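Local coordinates for acyl-CoA dehydrogenase (Bacillus subtilis, PDB 5LNX), which oxidises saturated acyl-CoA thioesters to their 2,3-dehydroacyl-CoA products, using a bound FAD cofactor, at residues G119-T124 and H231-N236; F167-P172 and H177-F182. All blocks are in the same frame, centred on the assembly; numbering follows the deposited sequence.

Contact 1. Residues G119-T124 and H231-N236; sequences GAFALT and HIAMAN. With FAD (flavin-adenine dinucleotide), chain S.
Phe121 and Leu123 both carry CG anti to the backbone N, with chi1 at 178° in the phenylalanine and much the same in the leucine, and this torsion carries the phenyl ring and the leucine fork out to Ala233 CB on the helix. Two residues apart in an irregular turn, they reach the same methyl group: Phe121 CZ lies 4.4 Å from Ala233 CB, and Leu123 CD2 is also 4.4 Å from Ala233 CB. The phenyl ring meets this methyl at its edge, near its own plane, while the leucine offers one branch of its fork. Alanine suits the helix position because its small methyl accepts two larger side chains at once. Leu237, one turn further along the helix, touches both side chains as well, so the junction is an apolar one.

The same stretch of chain also serves the flavin. Phe121 CD2 comes within 3.6 Å of FAD N3, again near the plane of the phenyl ring at its edge. Two successive amides grip one carbonyl oxygen of the flavin. Leu123 N donates to FAD O2 over 3.1 Å, in the more bent bond of the two. Thr124 N donates to the same FAD O2 over 2.8 Å, and at 164° this bond is nearly straight. Thr124 OG1 adds a hydrogen bond of 2.6 Å to FAD N1, and its CG2 rests against the ribityl carbon C1'; the branched threonine thus supplies a donor and an apolar surface together. Such bonds could help stabilise negative charge at N1 and O2 when the flavin is reduced. This is the pyrimidine end of the flavin site in the acyl-CoA dehydrogenase fold, where the middle beta domain meets the C-terminal helical domain.

Contact 2. Residues F167-P172 and H177-F182; sequences FALTAP and HGISAF
Thr170 and Ser180 join their hydroxyls at the loop end of an antiparallel beta hairpin, where strand 163-169 gives way to the loop leading back to strand 179-185. From Thr170 CB, which lies 3.5 Å from Ser180 OG, the side chain forks. One branch, OG1, makes a 2.7 Å hydrogen bond to Ser180 OG in which either hydroxyl may be the donor; the other, CG2, lies against Ser180 CB and reaches the edge of the Phe182 ring at CZ, 3.9 Å away. Threonine suits the place because it has both a polar and an apolar arm. With an alanine here, Ser180 OG is likely to lose this hydroxyl partner, though not Gly227 N, and a gap would probably open beside Phe182 CZ.

Further along, Ala168 and Ser180 form a hydrogen-bonded pair. Ala168 N meets Ser180 O nearly head-on to the carbonyl, whereas Ser180 N approaches Ala168 O from above the carbonyl plane. Ala168 CB touches Phe182 CE2, and Ala168 O lies at the edge of that ring; alanine is small enough for the ring, which also packs edge-to-face with Tyr146, to sit beside it. On the face shared by Phe167, Leu169, Ile179 and Ala181 the contacts are apolar, and the side chains of Leu169 and Ile179 cross obliquely, with Leu169 CD2 3.9 Å from Ile179 CG1. With chi1 at -59°, CG of Phe167 stands anti to the carbonyl carbon, and the ring comes beside the short side chain of its non-hydrogen-bonded partner, Phe167 CE1 being 3.5 Å from Ala181 CB.

How the contacts relate
From the N terminus the chain first enters contact 1 at 119-124, leaves it through the middle beta domain, and returns at 231-236 on helix 229-265, closing a loop of 106 intervening residues. Contact 2 is nested inside that loop and closes a far shorter one, a hairpin with four residues between its segments. The two share a sheet, in which strand 119-120 runs parallel beside strand 163-169. Phe167 is the bridge: its N is 3.1 Å from Ala122 O, a probable hydrogen bond, and its ring packs against Phe121, Leu123 and Ala233. The hairpin is thereby tied to the flavin-binding turn and to the C-terminal helical domain.

Contact 1. Residues G119-T124 and H231-N236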
loop_
_atom_site.group_PDB
_atom_site.type_symbol
_atom_site.label_atom_id
_atom_site.label_comp_id
_atom_site.label_asym_id
_atom_site.label_seq_id
_atom_site.Cartn_x
_atom_site.Cartn_y
_atom_site.Cartn_z
ATOM N N GLY D 119 -0.994 -27.742 27.013
ATOM C CA GLY D 119 -1.934 -26.713 27.427
ATOM C C GLY D 119 -2.741 -26.142 26.272
ATOM O O GLY D 119 -2.267 -26.044 25.144
ATOM N N ALA D 120 -3.950 -25.694 26.593
ATOM C CA ALA D 120 -4.863 -25.150 25.608
ATOM C C ALA D 120 -5.634 -24.005 26.272
ATOM O O ALA D 120 -5.600 -23.882 27.487
ATOM C CB ALA D 120 -5.837 -26.212 25.168
ATOM N N PHE D 121 -6.405 -23.260 25.475
ATOM C CA PHE D 121 -7.021 -21.952 25.903
ATOM C C PHE D 121 -8.504 -21.659 25.795
ATOM O O PHE D 121 -9.004 -20.711 26.408
ATOM C CB PHE D 121 -6.163 -20.806 25.350
ATOM C CG PHE D 121 -6.681 -19.434 25.655
ATOM C CD1 PHE D 121 -6.651 -18.940 26.953
ATOM C CD2 PHE D 121 -7.154 -18.617 24.630
ATOM C CE1 PHE D 121 -7.057 -17.647 27.222
ATOM C CE2 PHE D 121 -7.590 -17.327 24.899
ATOM C CZ PHE D 121 -7.536 -16.840 26.199
ATOM N N ALA D 122 -9.245 -22.472 25.102
ATOM C CA ALA D 122 -10.697 -22.381 25.254
ATOM C C ALA D 122 -11.435 -21.061 25.666
ATOM O O ALA D 122 -12.177 -21.016 26.672
ATOM C CB ALA D 122 -11.324 -23.557 26.008
ATOM N N LEU D 123 -11.416 -20.084 24.764
ATOM C CA LEU D 123 -12.261 -18.861 24.865
ATOM C C LEU D 123 -13.315 -18.735 23.768
ATOM O O LEU D 123 -14.521 -18.592 24.045
ATOM C CB LEU D 123 -11.357 -17.645 24.830
ATOM C CG LEU D 123 -11.979 -16.261 24.837
ATOM C CD1 LEU D 123 -12.843 -16.012 26.064
ATOM C CD2 LEU D 123 -10.854 -15.243 24.726
ATOM N N THR D 124 -12.865 -18.843 22.529
ATOM C CA THR D 124 -13.700 -18.576 21.345
ATOM C C THR D 124 -14.879 -19.555 21.152
ATOM O O THR D 124 -14.755 -20.772 21.416
ATOM C CB THR D 124 -12.827 -18.578 20.053
ATOM O OG1 THR D 124 -11.749 -17.657 20.242
ATOM C CG2 THR D 124 -13.616 -18.169 18.812
ATOM N N HIS D 231 -11.062 -10.572 32.526
ATOM C CA HIS D 231 -9.803 -9.920 32.869
ATOM C C HIS D 231 -8.608 -10.865 32.712
ATOM O O HIS D 231 -7.561 -10.467 32.183
ATOM C CB HIS D 231 -9.859 -9.382 34.298
ATOM C CG HIS D 231 -8.549 -8.870 34.811
ATOM N ND1 HIS D 231 -7.939 -7.739 34.309
ATOM C CD2 HIS D 231 -7.737 -9.330 35.794
ATOM C CE1 HIS D 231 -6.811 -7.520 34.965
ATOM N NE2 HIS D 231 -6.660 -8.478 35.863
ATOM N N ILE D 232 -8.779 -12.098 33.179
ATOM C CA ILE D 232 -7.726 -13.120 33.141
ATOM C C ILE D 232 -7.321 -13.428 31.686
ATOM O O ILE D 232 -6.133 -13.424 31.310
ATOM C CB ILE D 232 -8.247 -14.432 33.787
ATOM C CG1 ILE D 232 -8.076 -14.445 35.308
ATOM N N ALA D 233 -8.345 -13.666 30.875
ATOM C CA ALA D 233 -8.219 -13.879 29.433
ATOM C C ALA D 233 -7.401 -12.796 28.719
ATOM O O ALA D 233 -6.345 -13.067 28.148
ATOM C CB ALA D 233 -9.594 -13.974 28.798
ATOM N N MET D 234 -7.907 -11.570 28.750
ATOM C CA MET D 234 -7.259 -10.433 28.076
ATOM C C MET D 234 -5.841 -10.159 28.591
ATOM O O MET D 234 -4.925 -9.905 27.809
ATOM C CB MET D 234 -8.104 -9.166 28.222
ATOM C CG MET D 234 -9.418 -9.211 27.445
ATOM S SD MET D 234 -9.200 -9.248 25.640
ATOM C CE MET D 234 -8.790 -7.525 25.213
ATOM N N ALA D 235 -5.665 -10.278 29.905
ATOM C CA ALA D 235 -4.367 -10.038 30.563
ATOM C C ALA D 235 -3.253 -10.878 29.945
ATOM O O ALA D 235 -2.149 -10.387 29.690
ATOM C CB ALA D 235 -4.460 -10.341 32.048
ATOM N N ASN D 236 -3.578 -12.142 29.708
ATOM C CA ASN D 236 -2.655 -13.100 29.128
ATOM C C ASN D 236 -2.557 -12.956 27.616
ATOM O O ASN D 236 -1.493 -13.167 27.019
ATOM C CB ASN D 236 -3.107 -14.519 29.476
ATOM C CG ASN D 236 -2.803 -14.891 30.917
ATOM O OD1 ASN D 236 -3.667 -15.359 31.651
ATOM N ND2 ASN D 236 -1.566 -14.692 31.321
HETATM P PA FAD S . -15.170 -12.365 13.852
HETATM O O1A FAD S . -14.488 -11.929 15.138
HETATM O O2A FAD S . -16.650 -12.476 13.694
HETATM O O5B FAD S . -14.668 -11.291 12.763
HETATM C C5B FAD S . -14.902 -11.368 11.365
HETATM C C4B FAD S . -14.157 -10.182 10.755
HETATM O O4B FAD S . -14.847 -9.029 11.174
HETATM C C3B FAD S . -12.726 -10.064 11.254
HETATM O O3B FAD S . -11.865 -9.527 10.243
HETATM C C2B FAD S . -12.802 -9.070 12.377
HETATM O O2B FAD S . -11.678 -8.207 12.356
HETATM C C1B FAD S . -14.000 -8.259 11.997
HETATM N N9A FAD S . -14.773 -7.694 13.094
HETATM C C8A FAD S . -15.790 -8.251 13.790
HETATM N N7A FAD S . -16.304 -7.335 14.668
HETATM C C5A FAD S . -15.589 -6.188 14.525
HETATM C C6A FAD S . -15.574 -4.832 15.080
HETATM N N6A FAD S . -16.426 -4.456 16.046
HETATM N N1A FAD S . -14.685 -3.945 14.582
HETATM C C2A FAD S . -13.806 -4.222 13.607
HETATM N N3A FAD S . -13.763 -5.440 13.059
HETATM C C4A FAD S . -14.608 -6.427 13.456
HETATM N N1 FAD S . -9.666 -19.162 19.893
HETATM C C2 FAD S . -9.352 -19.471 21.174
HETATM O O2 FAD S . -10.151 -19.132 22.057
HETATM N N3 FAD S . -8.221 -20.113 21.537
HETATM C C4 FAD S . -7.316 -20.509 20.632
HETATM O O4 FAD S . -6.268 -21.112 20.971
HETATM C C4X FAD S . -7.600 -20.225 19.212
HETATM N N5 FAD S . -6.732 -20.600 18.248
HETATM C C5X FAD S . -7.005 -20.359 16.945
HETATM C C6 FAD S . -6.124 -20.839 16.011
HETATM C C7 FAD S . -6.310 -20.603 14.671
HETATM C C7M FAD S . -5.211 -21.080 13.756
HETATM C C8 FAD S . -7.528 -19.868 14.234
HETATM C C8M FAD S . -7.826 -19.564 12.790
HETATM C C9 FAD S . -8.431 -19.424 15.168
HETATM C C9A FAD S . -8.234 -19.639 16.526
HETATM N N10 FAD S . -9.183 -19.242 17.523
HETATM C C10 FAD S . -8.862 -19.508 18.877
HETATM C "C1'" FAD S . -10.387 -18.467 17.183
HETATM C "C2'" FAD S . -9.967 -17.009 16.883
HETATM O "O2'" FAD S . -9.429 -16.299 18.013
HETATM C "C3'" FAD S . -11.121 -16.237 16.259
HETATM O "O3'" FAD S . -11.218 -16.620 14.889
HETATM C "C4'" FAD S . -10.937 -14.735 16.416
HETATM O "O4'" FAD S . -11.053 -14.389 17.807
HETATM C "C5'" FAD S . -11.935 -13.915 15.560
HETATM O "O5'" FAD S . -13.318 -14.246 15.695
HETATM P P FAD S . -14.211 -14.903 14.496
HETATM O O1P FAD S . -15.647 -15.115 14.941
HETATM O O2P FAD S . -13.466 -16.079 13.928
HETATM O O3P FAD S . -14.489 -13.760 13.386
#

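Contact 2. Residues F167-P172 and H177-F182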
loop_
_atom_site.group_PDB
_atom_site.type_symbol
_atom_site.label_atom_id
_atom_site.label_comp_id
_atom_site.label_asym_id
_atom_site.label_seq_id
_atom_site.Cartn_x
_atom_site.Cartn_y
_atom_site.Cartn_z
ATOM N N PHE D 167 -13.175 -20.677 29.631
ATOM C CA PHE D 167 -13.944 -19.520 30.075
ATOM C C PHE D 167 -15.433 -19.759 29.885
ATOM O O PHE D 167 -15.871 -20.174 28.811
ATOM C CB PHE D 167 -13.481 -18.250 29.341
ATOM C CG PHE D 167 -12.034 -17.941 29.562
ATOM C CD1 PHE D 167 -11.625 -17.178 30.636
ATOM C CD2 PHE D 167 -11.072 -18.493 28.728
ATOM C CE1 PHE D 167 -10.283 -16.932 30.851
ATOM C CE2 PHE D 167 -9.731 -18.269 28.950
ATOM C CZ PHE D 167 -9.330 -17.480 30.008
ATOM N N ALA D 168 -16.201 -19.442 30.920
ATOM C CA ALA D 168 -17.623 -19.804 30.972
ATOM C C ALA D 168 -18.414 -18.870 31.894
ATOM O O ALA D 168 -17.924 -18.491 32.948
ATOM C CB ALA D 168 -17.769 -21.261 31.398
ATOM N N LEU D 169 -19.630 -18.507 31.480
ATOM C CA LEU D 169 -20.558 -17.654 32.290
ATOM C C LEU D 169 -20.988 -18.258 33.630
ATOM O O LEU D 169 -21.572 -19.347 33.668
ATOM C CB LEU D 169 -21.838 -17.372 31.509
ATOM C CG LEU D 169 -21.730 -16.440 30.318
ATOM C CD1 LEU D 169 -23.041 -16.455 29.552
ATOM C CD2 LEU D 169 -21.363 -15.033 30.747
ATOM N N THR D 170 -20.671 -17.557 34.719
ATOM C CA THR D 170 -21.187 -17.928 36.092
ATOM C C THR D 170 -22.693 -17.538 36.657
ATOM O O THR D 170 -23.439 -18.485 37.116
ATOM C CB THR D 170 -20.005 -17.793 37.141
ATOM O OG1 THR D 170 -19.159 -16.657 36.875
ATOM C CG2 THR D 170 -19.093 -19.037 37.143
ATOM N N ALA D 171 -23.236 -16.294 36.744
ATOM C CA ALA D 171 -22.970 -14.982 36.116
ATOM C C ALA D 171 -23.413 -14.685 34.625
ATOM O O ALA D 171 -22.694 -13.971 33.908
ATOM C CB ALA D 171 -21.498 -14.841 36.023
ATOM N N PRO D 172 -24.611 -15.020 34.180
ATOM C CA PRO D 172 -25.095 -14.643 32.834
ATOM C C PRO D 172 -25.643 -13.201 32.677
ATOM O O PRO D 172 -25.610 -12.658 31.567
ATOM C CB PRO D 172 -26.202 -15.670 32.540
ATOM C CG PRO D 172 -25.751 -16.908 33.247
ATOM C CD PRO D 172 -24.995 -16.458 34.465
ATOM N N HIS D 177 -18.718 -9.109 32.495
ATOM C CA HIS D 177 -18.312 -9.059 33.912
ATOM C C HIS D 177 -18.713 -10.294 34.708
ATOM O O HIS D 177 -18.348 -10.430 35.874
ATOM C CB HIS D 177 -18.870 -7.808 34.547
ATOM C CG HIS D 177 -18.167 -6.569 34.103
ATOM N ND1 HIS D 177 -18.654 -5.751 33.104
ATOM C CD2 HIS D 177 -16.995 -6.023 34.502
ATOM C CE1 HIS D 177 -17.823 -4.739 32.926
ATOM N NE2 HIS D 177 -16.813 -4.877 33.769
ATOM N N GLY D 178 -19.457 -11.193 34.074
ATOM C CA GLY D 178 -19.965 -12.420 34.724
ATOM C C GLY D 178 -19.330 -13.711 34.199
ATOM O O GLY D 178 -19.833 -14.824 34.450
ATOM N N ILE D 179 -18.234 -13.532 33.468
ATOM C CA ILE D 179 -17.421 -14.617 32.978
ATOM C C ILE D 179 -16.428 -15.082 34.047
ATOM O O ILE D 179 -15.687 -14.283 34.632
ATOM C CB ILE D 179 -16.623 -14.171 31.746
ATOM C CG1 ILE D 179 -17.548 -14.053 30.532
ATOM C CG2 ILE D 179 -15.507 -15.157 31.440
ATOM C CD1 ILE D 179 -16.993 -13.182 29.441
ATOM N N SER D 180 -16.369 -16.397 34.226
ATOM C CA SER D 180 -15.364 -17.041 35.074
ATOM C C SER D 180 -14.375 -17.891 34.260
ATOM O O SER D 180 -14.671 -18.307 33.139
ATOM C CB SER D 180 -16.053 -17.922 36.120
ATOM O OG SER D 180 -16.536 -17.130 37.192
ATOM N N ALA D 181 -13.238 -18.192 34.876
ATOM C CA ALA D 181 -12.200 -18.997 34.231
ATOM C C ALA D 181 -11.946 -20.285 34.974
ATOM O O ALA D 181 -11.813 -20.298 36.208
ATOM C CB ALA D 181 -10.911 -18.210 34.092
ATOM N N PHE D 182 -11.789 -21.358 34.202
ATOM C CA PHE D 182 -11.705 -22.737 34.732
ATOM C C PHE D 182 -10.520 -23.556 34.190
ATOM O O PHE D 182 -10.236 -23.552 32.987
ATOM C CB PHE D 182 -12.991 -23.480 34.422
ATOM C CG PHE D 182 -14.202 -22.893 35.085
ATOM C CD1 PHE D 182 -14.624 -23.348 36.324
ATOM C CD2 PHE D 182 -14.935 -21.892 34.459
ATOM C CE1 PHE D 182 -15.750 -22.817 36.928
ATOM C CE2 PHE D 182 -16.071 -21.361 35.053
ATOM C CZ PHE D 182 -16.475 -21.823 36.295
#